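PDB 1DYQ: enterotoxin type A, which binds, in its natural form, MHC class II and T-cell receptor molecules as a zinc-containing superantigen, driving T-cell activation and causing staphylococcal food poisoning. Local coordinates for residues S44-Q47 / I53-K56; G57-H62 / G90-Y95; V70-D73 / I77-K80; R162-Q165 / N169-N172. The protein carries 3 engineered substitutions. All blocks are in the same frame, centred on the assembly; numbering follows the deposited sequence. Where two conformers were deposited one is given.

Contact 1 of 4, residues S44-Q47 / I53-K56; sequences SHDQ and ILFK
S44 lays its CB over one face of the F55 ring, 3.6 Å above the plane and offset toward the rim, in a CH-pi contact. The other flat group, the D46 carboxylate, faces K56: NZ reaches OD1 at 2.8 Å from the syn side, 19° out of the carboxylate plane, and OD2 more weakly. This salt bridge belongs to one of two deposited conformers of D46, so it is probably only part-time. The same D46 carboxylate runs alongside L54, its OD2 3.4 Å from CD2. At S44, OG lies anti to the backbone N (chi1 179°), which turns the hydroxyl inward; it donates to L54 O at 2.6 Å, from above the carbonyl plane, and accepts from D46 N, closing an ST turn. CB meets I53 CG2 at 3.4 Å, a tight fit. Between the backbones, L54 N donates to D46 O in an almost straight bond (2.9 Å, 178°). The loop 44-47 thus lies along strand 52-55, an outermost strand in the sheet of the OB-fold domain. One hydroxyl used both ways, with the backbone bond, fixes the loop's course next to an ion pair at the surface that is probably more mobile.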
loop_
_atom_site.group_PDB
_atom_site.type_symbol
_atom_site.label_atom_id
_atom_site.label_comp_id
_atom_site.label_asym_id
_atom_site.label_seq_id
_atom_site.Cartn_x
_atom_site.Cartn_y
_atom_site.Cartn_z
ATOM N N SER A 44 20.759 3.767 1.614
ATOM C CA SER A 44 21.441 3.334 0.419
ATOM C C SER A 44 21.498 4.409 -0.628
ATOM O O SER A 44 20.600 5.252 -0.752
ATOM C CB SER A 44 20.752 2.070 -0.165
ATOM O OG SER A 44 21.500 1.729 -1.374
ATOM N N HIS A 45 22.599 4.479 -1.386
ATOM C CA HIS A 45 22.732 5.325 -2.530
ATOM C C HIS A 45 23.241 4.491 -3.729
ATOM O O HIS A 45 23.715 4.978 -4.720
ATOM C CB HIS A 45 23.545 6.591 -2.356
ATOM C CG HIS A 45 24.853 6.318 -1.659
ATOM N ND1 HIS A 45 24.964 6.073 -0.346
ATOM C CD2 HIS A 45 26.106 6.209 -2.220
ATOM C CE1 HIS A 45 26.227 5.800 -0.026
ATOM N NE2 HIS A 45 26.881 5.864 -1.164
ATOM N N ASP A 46 23.029 3.180 -3.566
ATOM C CA ASP A 46 23.266 2.238 -4.633
ATOM C C ASP A 46 22.036 2.284 -5.580
ATOM O O ASP A 46 20.915 2.261 -5.041
ATOM C CB ASP A 46 23.266 0.829 -3.977
ATOM C CG ASP A 46 24.171 -0.136 -4.657
ATOM O OD1 ASP A 46 25.324 -0.332 -4.191
ATOM O OD2 ASP A 46 23.776 -0.690 -5.713
ATOM N N GLN A 47 22.255 2.522 -6.832
ATOM C CA GLN A 47 21.151 2.495 -7.805
ATOM C C GLN A 47 21.442 1.417 -8.856
ATOM O O GLN A 47 22.599 1.134 -9.167
ATOM C CB GLN A 47 20.967 3.838 -8.467
ATOM C CG GLN A 47 20.663 4.978 -7.522
ATOM C CD GLN A 47 20.328 6.271 -8.211
ATOM O OE1 GLN A 47 21.179 6.938 -8.790
ATOM N NE2 GLN A 47 19.053 6.665 -8.126
ATOM N N ILE A 53 16.373 2.684 -5.674
ATOM C CA ILE A 53 17.396 2.523 -4.619
ATOM C C ILE A 53 17.520 1.048 -4.353
ATOM O O ILE A 53 16.541 0.324 -4.065
ATOM C CB ILE A 53 17.070 3.282 -3.327
ATOM C CG1 ILE A 53 17.052 4.796 -3.556
ATOM C CG2 ILE A 53 18.174 2.943 -2.284
ATOM C CD1 ILE A 53 16.513 5.568 -2.364
ATOM N N LEU A 54 18.747 0.514 -4.378
ATOM C CA LEU A 54 19.046 -0.848 -4.129
ATOM C C LEU A 54 19.636 -1.107 -2.758
ATOM O O LEU A 54 20.654 -0.501 -2.410
ATOM C CB LEU A 54 20.027 -1.373 -5.232
ATOM C CG LEU A 54 20.426 -2.833 -5.041
ATOM C CD1 LEU A 54 19.240 -3.769 -5.224
ATOM C CD2 LEU A 54 21.534 -3.193 -6.053
ATOM N N PHE A 55 18.946 -1.858 -1.933
ATOM C CA PHE A 55 19.413 -2.255 -0.612
ATOM C C PHE A 55 20.038 -3.636 -0.696
ATOM O O PHE A 55 19.395 -4.681 -0.658
ATOM C CB PHE A 55 18.305 -2.198 0.440
ATOM C CG PHE A 55 17.788 -0.815 0.712
ATOM C CD1 PHE A 55 16.769 -0.277 -0.062
ATOM C CD2 PHE A 55 18.313 -0.042 1.739
ATOM C CE1 PHE A 55 16.309 1.008 0.162
ATOM C CE2 PHE A 55 17.843 1.239 1.969
ATOM C CZ PHE A 55 16.848 1.770 1.194
ATOM N N LYS A 56 21.369 -3.636 -0.916
ATOM C CA LYS A 56 22.108 -4.872 -1.070
ATOM C C LYS A 56 22.191 -5.677 0.211
ATOM O O LYS A 56 22.344 -5.088 1.292
ATOM C CB LYS A 56 23.551 -4.540 -1.538
ATOM C CG LYS A 56 23.629 -4.218 -3.023
ATOM C CD LYS A 56 24.988 -3.565 -3.352
ATOM C CE LYS A 56 25.270 -3.703 -4.845
ATOM N NZ LYS A 56 26.257 -2.705 -5.323
#

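Contact 2 of 4, residues G57-H62 / G90-Y95; sequences GFFTDH and GAYAGY. Engineered in segment 90-95: A93 (natural residue Tyr). With SO4 (sulfate ion), chain C.
F59 and Y92 meet across backbones that stay well apart, their CA atoms 11.5 Å distant, with no hydrogen bond between the segments; side chains alone span the gap. The two rings come from opposite directions in an edge-to-face pair, centroids 4.7 Å apart and planes at 56°. It is the CE1-CZ edge of F59 that arrives: its CZ stands 3.5 Å above the centre of the Y92 ring, and its CE1 comes to 3.4 Å from Y92 CZ. Y92 holds CG between its backbone N and carbonyl carbon (chi1 63°), which swings the ring out toward the loop 57-62. H62 completes the aromatic cluster near the phenol end, CD2 3.5 Å from Y92 OH, with NE2 by the edge of the Y92 ring. The H62 ring also stacks on Y65, and its ND1 is hydrogen-bonded to W64 N. Within the OB-fold domain the cluster joins the loop leaving strand 52-55 to the end of strand 86-91, and both F59 and Y92 rest on L68 of strand 67-71. F58 covers one face of F59, its CD2 3.5 Å above the plane. Past Y92, the engineered A93 sets CB over the centre of one face of the Y95 ring. Y95 N donates to O3 of a sulfate ion at 2.9 Å, and Y65 OH holds the same ion, probably brought in from the crystallisation liquor.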
loop_
_atom_site.group_PDB
_atom_site.type_symbol
_atom_site.label_atom_id
_atom_site.label_comp_id
_atom_site.label_asym_id
_atom_site.label_seq_id
_atom_site.Cartn_x
_atom_site.Cartn_y
_atom_site.Cartn_z
ATOM N N GLY A 57 21.850 -6.966 0.152
ATOM C CA GLY A 57 21.869 -7.785 1.367
ATOM C C GLY A 57 20.840 -7.389 2.389
ATOM O O GLY A 57 20.970 -7.631 3.589
ATOM N N PHE A 58 19.720 -6.796 1.919
ATOM C CA PHE A 58 18.644 -6.421 2.839
ATOM C C PHE A 58 18.062 -7.620 3.553
ATOM O O PHE A 58 17.604 -7.503 4.720
ATOM C CB PHE A 58 17.556 -5.736 1.965
ATOM C CG PHE A 58 16.376 -5.276 2.791
ATOM C CD1 PHE A 58 16.435 -4.066 3.450
ATOM C CD2 PHE A 58 15.260 -6.076 2.930
ATOM C CE1 PHE A 58 15.378 -3.632 4.235
ATOM C CE2 PHE A 58 14.196 -5.646 3.726
ATOM C CZ PHE A 58 14.271 -4.435 4.382
ATOM N N PHE A 59 17.955 -8.756 2.876
ATOM C CA PHE A 59 17.351 -9.951 3.443
ATOM C C PHE A 59 18.440 -10.924 3.935
ATOM O O PHE A 59 19.309 -11.285 3.144
ATOM C CB PHE A 59 16.508 -10.674 2.396
ATOM C CG PHE A 59 15.359 -9.865 1.863
ATOM C CD1 PHE A 59 14.218 -9.729 2.638
ATOM C CD2 PHE A 59 15.397 -9.290 0.615
ATOM C CE1 PHE A 59 13.145 -8.970 2.181
ATOM C CE2 PHE A 59 14.339 -8.515 0.155
ATOM C CZ PHE A 59 13.203 -8.388 0.938
ATOM N N THR A 60 18.321 -11.346 5.178
ATOM C CA THR A 60 19.323 -12.313 5.685
ATOM C C THR A 60 18.728 -13.689 5.831
ATOM O O THR A 60 19.474 -14.679 5.973
ATOM C CB THR A 60 19.903 -11.844 7.031
ATOM O OG1 THR A 60 18.840 -11.649 7.967
ATOM C CG2 THR A 60 20.677 -10.549 6.856
ATOM N N ASP A 61 17.403 -13.812 5.839
ATOM C CA ASP A 61 16.795 -15.130 6.060
ATOM C C ASP A 61 15.608 -15.394 5.177
ATOM O O ASP A 61 14.709 -16.156 5.519
ATOM N N HIS A 62 15.632 -14.815 3.964
ATOM C CA HIS A 62 14.539 -15.055 3.020
ATOM C C HIS A 62 14.835 -16.259 2.147
ATOM O O HIS A 62 15.990 -16.424 1.717
ATOM C CB HIS A 62 14.319 -13.788 2.160
ATOM C CG HIS A 62 13.003 -13.901 1.431
ATOM N ND1 HIS A 62 12.824 -14.637 0.304
ATOM C CD2 HIS A 62 11.794 -13.365 1.754
ATOM C CE1 HIS A 62 11.554 -14.556 -0.090
ATOM N NE2 HIS A 62 10.918 -13.786 0.783
ATOM N N GLY A 90 6.512 -1.378 3.026
ATOM C CA GLY A 90 5.887 -1.646 1.720
ATOM C C GLY A 90 5.899 -3.140 1.422
ATOM O O GLY A 90 6.645 -3.892 2.053
ATOM N N ALA A 91 5.100 -3.541 0.451
ATOM C CA ALA A 91 5.010 -4.966 0.110
ATOM C C ALA A 91 6.001 -5.218 -1.047
ATOM O O ALA A 91 5.918 -4.565 -2.071
ATOM C CB ALA A 91 3.585 -5.237 -0.434
ATOM N N TYR A 92 6.788 -6.280 -0.878
ATOM C CA TYR A 92 7.786 -6.579 -1.933
ATOM C C TYR A 92 7.518 -7.928 -2.564
ATOM O O TYR A 92 6.898 -8.807 -1.991
ATOM C CB TYR A 92 9.198 -6.563 -1.317
ATOM C CG TYR A 92 9.465 -7.609 -0.263
ATOM C CD1 TYR A 92 9.733 -8.933 -0.590
ATOM C CD2 TYR A 92 9.376 -7.296 1.098
ATOM C CE1 TYR A 92 9.911 -9.897 0.363
ATOM C CE2 TYR A 92 9.579 -8.262 2.072
ATOM C CZ TYR A 92 9.852 -9.565 1.705
ATOM O OH TYR A 92 10.036 -10.518 2.669
ATOM N N ALA A 93 8.061 -8.091 -3.787
ATOM C CA ALA A 93 7.991 -9.422 -4.434
ATOM C C ALA A 93 8.884 -9.360 -5.687
ATOM O O ALA A 93 9.004 -8.343 -6.307
ATOM C CB ALA A 93 6.552 -9.686 -4.924
ATOM N N GLY A 94 9.409 -10.552 -6.060
ATOM C CA GLY A 94 10.156 -10.619 -7.309
ATOM C C GLY A 94 9.275 -10.272 -8.507
ATOM O O GLY A 94 9.717 -9.733 -9.486
ATOM N N TYR A 95 7.959 -10.622 -8.394
ATOM C CA TYR A 95 7.039 -10.391 -9.484
ATOM C C TYR A 95 6.764 -8.920 -9.719
ATOM O O TYR A 95 6.224 -8.558 -10.792
ATOM C CB TYR A 95 5.755 -11.215 -9.370
ATOM C CG TYR A 95 4.866 -10.939 -8.191
ATOM C CD1 TYR A 95 4.111 -9.758 -8.149
ATOM C CD2 TYR A 95 4.764 -11.819 -7.138
ATOM C CE1 TYR A 95 3.309 -9.490 -7.051
ATOM C CE2 TYR A 95 3.947 -11.572 -6.036
ATOM C CZ TYR A 95 3.231 -10.377 -6.023
ATOM O OH TYR A 95 2.430 -10.101 -4.943
HETATM S S SO4 C . 8.596 -14.279 -7.288
HETATM O O1 SO4 C . 7.798 -15.480 -7.061
HETATM O O2 SO4 C . 9.856 -14.202 -6.490
HETATM O O3 SO4 C . 7.760 -13.032 -6.862
HETATM O O4 SO4 C . 8.853 -14.058 -8.759
#

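Contact 3 of 4, residues V70-D73 / I77-K80; sequences VRFD and IVDK. Engineered in segment 70-73: R71 (natural residue Asp).
F72, where strand 67-71 gives out, meets I77 and V78 in the first turn of helix 75-81, with contacts from CB out to CE2. Its CB starts 4.0 Å from I77 CG2, and CG lies equally far from that methyl. The ring then divides its neighbours: CD1 presses on I77 CG2 at 3.5 Å, while CD2, on the other side, meets both CB and CG2 of V78. One step further out, CE2 is still 3.9 Å from V78 CG2. V78 CA stands 4.1 Å above one face, toward the rim, so this face looks onto the helix backbone. With CG of F72 anti to the carbonyl carbon (chi1 -57°), the ring is carried back over its own strand, and F72 CZ, the tip, ends 3.4 Å from V70 CG1. I53 and V112, from the two strands flanking 67-71, also touch the F72 side chain. This is the usual place of the OB-fold helix, which links the third and fourth strands and closes one end of the barrel; F72 meets it from the end of the third strand. At the border of the contact D73 CB lies 3.9 Å from I77 CD1, while its carboxylate turns elsewhere: OD1 forms a salt bridge with R215 NE, from the beta-grasp half of the chain. S74 OG accepts from I77 N where the helix begins. The engineered R71 sets out from CB away from the helix; its NH1 donates to Q96 O, and its NH2 lies close to the like charge of R215.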
loop_
_atom_site.group_PDB
_atom_site.type_symbol
_atom_site.label_atom_id
_atom_site.label_comp_id
_atom_site.label_asym_id
_atom_site.label_seq_id
_atom_site.Cartn_x
_atom_site.Cartn_y
_atom_site.Cartn_z
ATOM N N VAL A 70 13.984 -0.760 -4.481
ATOM C CA VAL A 70 12.821 0.151 -4.354
ATOM C C VAL A 70 12.691 0.931 -5.622
ATOM O O VAL A 70 13.675 1.552 -6.111
ATOM C CB VAL A 70 12.951 1.074 -3.144
ATOM C CG1 VAL A 70 11.695 1.958 -3.033
ATOM C CG2 VAL A 70 13.154 0.279 -1.870
ATOM N N ARG A 71 11.521 0.966 -6.243
ATOM C CA ARG A 71 11.252 1.598 -7.498
ATOM C C ARG A 71 10.387 2.869 -7.337
ATOM O O ARG A 71 9.445 2.800 -6.522
ATOM C CB ARG A 71 10.512 0.651 -8.467
ATOM C CG ARG A 71 11.224 -0.672 -8.701
ATOM C CD ARG A 71 10.448 -1.592 -9.680
ATOM N NE ARG A 71 10.295 -0.948 -10.965
ATOM C CZ ARG A 71 9.526 -1.339 -11.969
ATOM N NH1 ARG A 71 8.794 -2.428 -11.886
ATOM N NH2 ARG A 71 9.481 -0.585 -13.084
ATOM N N PHE A 72 10.793 3.929 -7.944
ATOM C CA PHE A 72 10.056 5.206 -7.862
ATOM C C PHE A 72 9.671 5.686 -9.256
ATOM O O PHE A 72 10.265 5.346 -10.272
ATOM C CB PHE A 72 10.952 6.249 -7.182
ATOM C CG PHE A 72 11.445 5.897 -5.833
ATOM C CD1 PHE A 72 10.668 6.094 -4.681
ATOM C CD2 PHE A 72 12.688 5.301 -5.651
ATOM C CE1 PHE A 72 11.146 5.770 -3.434
ATOM C CE2 PHE A 72 13.169 4.971 -4.407
ATOM C CZ PHE A 72 12.409 5.228 -3.277
ATOM N N ASP A 73 8.738 6.657 -9.289
ATOM C CA ASP A 73 8.249 7.198 -10.529
ATOM C C ASP A 73 9.250 8.113 -11.231
ATOM O O ASP A 73 9.133 8.236 -12.469
ATOM C CB ASP A 73 6.989 8.069 -10.285
ATOM C CG ASP A 73 5.699 7.351 -10.283
ATOM O OD1 ASP A 73 5.582 6.152 -10.563
ATOM O OD2 ASP A 73 4.662 8.039 -9.915
ATOM N N ILE A 77 11.694 12.139 -7.071
ATOM C CA ILE A 77 11.292 11.324 -5.944
ATOM C C ILE A 77 12.460 10.513 -5.391
ATOM O O ILE A 77 12.717 10.556 -4.190
ATOM C CB ILE A 77 10.106 10.409 -6.269
ATOM C CG1 ILE A 77 8.866 11.256 -6.577
ATOM C CG2 ILE A 77 9.823 9.464 -5.102
ATOM C CD1 ILE A 77 7.755 10.440 -7.223
ATOM N N VAL A 78 13.213 9.847 -6.280
ATOM C CA VAL A 78 14.341 9.054 -5.784
ATOM C C VAL A 78 15.381 9.957 -5.132
ATOM O O VAL A 78 15.897 9.596 -4.061
ATOM C CB VAL A 78 14.938 8.123 -6.832
ATOM C CG1 VAL A 78 15.596 8.819 -7.983
ATOM C CG2 VAL A 78 15.942 7.170 -6.136
ATOM N N ASP A 79 15.594 11.148 -5.666
ATOM C CA ASP A 79 16.538 12.097 -5.064
ATOM C C ASP A 79 16.160 12.545 -3.679
ATOM O O ASP A 79 17.081 12.902 -2.871
ATOM C CB ASP A 79 16.783 13.293 -5.979
ATOM C CG ASP A 79 17.631 12.975 -7.186
ATOM O OD1 ASP A 79 18.214 11.868 -7.248
ATOM O OD2 ASP A 79 17.691 13.821 -8.102
ATOM N N LYS A 80 14.920 12.455 -3.239
ATOM C CA LYS A 80 14.528 12.792 -1.883
ATOM C C LYS A 80 15.137 11.834 -0.861
ATOM O O LYS A 80 15.297 12.147 0.319
ATOM C CB LYS A 80 13.001 12.736 -1.702
ATOM C CG LYS A 80 12.205 13.899 -2.207
ATOM C CD LYS A 80 10.740 13.805 -1.716
ATOM C CE LYS A 80 9.923 12.975 -2.684
ATOM N NZ LYS A 80 8.547 13.527 -2.885
#

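Contact 4 of 4, residues R162-Q165 / N169-N172; sequences RYLQ and NLYN
Q165 spends its side-chain amide on the turn 169-172 after its own helix. OE1 accepts from Y171 N at 2.7 Å (153°), the donor tilted 19° from the carbonyl plane, while NE2 gives a weak bond to N172 OD1 at 2.9 Å. NE2 also donates to a water at 2.7 Å, and this water can in turn donate to N169 OD1, among other acceptors in reach. A bend at chi2 (63°) folds the chain back so that both ends of the amide meet the turn, which should fix its rotation. N172 OD1 has a second donor, K28 NZ, whose charge would probably polarise it, and N172 ND2 is satisfied by F176 O. The last helical bond, N169 N to Q165 O (2.8 Å), is weak, and a second weak hydrogen bond, L170 N to L164 O (3.5 Å), wraps over the helix end. N169, with positive phi, opens a type I beta turn closed by N172 N to N169 O. L170 CD2 packs on L164 CB at 3.9 Å. The site ends helix 153-168 of the beta-grasp domain against helix 23-32, Q165 touching K28 and Y32, Y171 touching L27 and Y31; Y171 OH is hydrogen-bonded to L199 O, just past strand 195-198.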
loop_
_atom_site.group_PDB
_atom_site.type_symbol
_atom_site.label_atom_id
_atom_site.label_comp_id
_atom_site.label_asym_id
_atom_site.label_seq_id
_atom_site.Cartn_x
_atom_site.Cartn_y
_atom_site.Cartn_z
ATOM N N ARG A 162 -6.014 -5.013 4.617
ATOM C CA ARG A 162 -5.850 -6.283 5.292
ATOM C C ARG A 162 -7.062 -6.530 6.231
ATOM O O ARG A 162 -7.645 -7.590 6.180
ATOM C CB ARG A 162 -4.577 -6.364 6.128
ATOM C CG ARG A 162 -4.419 -7.692 6.864
ATOM C CD ARG A 162 -3.039 -7.771 7.555
ATOM N NE ARG A 162 -2.034 -7.988 6.514
ATOM C CZ ARG A 162 -1.797 -9.130 5.905
ATOM N NH1 ARG A 162 -2.434 -10.236 6.220
ATOM N NH2 ARG A 162 -0.908 -9.145 4.898
ATOM N N TYR A 163 -7.470 -5.430 6.873
ATOM C CA TYR A 163 -8.680 -5.522 7.738
ATOM C C TYR A 163 -9.912 -5.737 6.882
ATOM O O TYR A 163 -10.779 -6.566 7.293
ATOM C CB TYR A 163 -8.793 -4.219 8.543
ATOM C CG TYR A 163 -10.127 -4.124 9.300
ATOM C CD1 TYR A 163 -10.337 -4.856 10.440
ATOM C CD2 TYR A 163 -11.119 -3.307 8.785
ATOM C CE1 TYR A 163 -11.562 -4.767 11.113
ATOM C CE2 TYR A 163 -12.360 -3.240 9.445
ATOM C CZ TYR A 163 -12.539 -3.959 10.589
ATOM O OH TYR A 163 -13.757 -3.859 11.263
ATOM N N LEU A 164 -10.044 -5.103 5.740
ATOM C CA LEU A 164 -11.226 -5.311 4.893
ATOM C C LEU A 164 -11.307 -6.754 4.443
ATOM O O LEU A 164 -12.397 -7.312 4.317
ATOM C CB LEU A 164 -11.291 -4.359 3.730
ATOM C CG LEU A 164 -11.332 -2.859 4.069
ATOM C CD1 LEU A 164 -11.360 -2.008 2.827
ATOM C CD2 LEU A 164 -12.556 -2.574 4.976
ATOM N N GLN A 165 -10.161 -7.364 4.129
ATOM C CA GLN A 165 -10.199 -8.796 3.768
ATOM C C GLN A 165 -10.627 -9.632 4.948
ATOM O O GLN A 165 -11.494 -10.527 4.802
ATOM C CB GLN A 165 -8.772 -9.209 3.280
ATOM C CG GLN A 165 -8.763 -10.677 2.818
ATOM C CD GLN A 165 -9.671 -10.891 1.621
ATOM O OE1 GLN A 165 -9.781 -10.115 0.700
ATOM N NE2 GLN A 165 -10.374 -12.043 1.679
ATOM N N ASN A 169 -14.140 -10.075 3.852
ATOM C CA ASN A 169 -13.783 -10.960 2.727
ATOM C C ASN A 169 -13.770 -10.214 1.419
ATOM O O ASN A 169 -14.169 -10.670 0.350
ATOM C CB ASN A 169 -14.768 -12.151 2.641
ATOM C CG ASN A 169 -14.808 -12.947 3.911
ATOM O OD1 ASN A 169 -13.806 -13.239 4.537
ATOM N ND2 ASN A 169 -16.033 -13.336 4.322
ATOM N N LEU A 170 -13.140 -9.023 1.403
ATOM C CA LEU A 170 -13.193 -8.114 0.289
ATOM C C LEU A 170 -12.838 -8.684 -1.064
ATOM O O LEU A 170 -13.475 -8.458 -2.093
ATOM C CB LEU A 170 -12.267 -6.905 0.608
ATOM C CG LEU A 170 -12.229 -5.814 -0.422
ATOM C CD1 LEU A 170 -13.562 -5.055 -0.538
ATOM C CD2 LEU A 170 -11.111 -4.810 -0.094
ATOM N N TYR A 171 -11.719 -9.453 -1.083
ATOM C CA TYR A 171 -11.235 -10.001 -2.340
ATOM C C TYR A 171 -11.466 -11.477 -2.471
ATOM O O TYR A 171 -10.838 -12.154 -3.297
ATOM C CB TYR A 171 -9.784 -9.577 -2.575
ATOM C CG TYR A 171 -9.566 -8.086 -2.703
ATOM C CD1 TYR A 171 -10.271 -7.318 -3.617
ATOM C CD2 TYR A 171 -8.644 -7.447 -1.873
ATOM C CE1 TYR A 171 -10.063 -5.945 -3.728
ATOM C CE2 TYR A 171 -8.416 -6.080 -1.997
ATOM C CZ TYR A 171 -9.126 -5.348 -2.914
ATOM O OH TYR A 171 -8.916 -3.992 -3.024
ATOM N N ASN A 172 -12.427 -12.002 -1.688
ATOM C CA ASN A 172 -12.882 -13.377 -1.891
ATOM C C ASN A 172 -13.847 -13.417 -3.072
ATOM O O ASN A 172 -14.503 -12.420 -3.396
ATOM C CB ASN A 172 -13.626 -13.921 -0.663
ATOM C CG ASN A 172 -12.704 -14.523 0.359
ATOM O OD1 ASN A 172 -11.480 -14.286 0.281
ATOM N ND2 ASN A 172 -13.230 -15.266 1.317
HETATM O O HOH W 1 -10.809 -13.620 3.873
#

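Overall arrangement
From the N terminus, contact 1 comes first, closing the short loop that leads into strand 52-55 at an outer edge of the OB-fold sheet. The chain runs straight on into the first segment of contact 2, whose partner begins at the end of strand 86-91, after strand 67-71 and helix 75-81 have intervened. Contact 3 opens and closes within that excursion, joining strand to helix; no two contacts cross. Contacts 1 and 3 also touch, through the pairing of strands 52-55 and 67-71 and the packing of I53 on V78. Contact 4 lies apart, about 34 Å from contact 1 between centres, and closes the end of helix 153-168 in the beta-grasp domain.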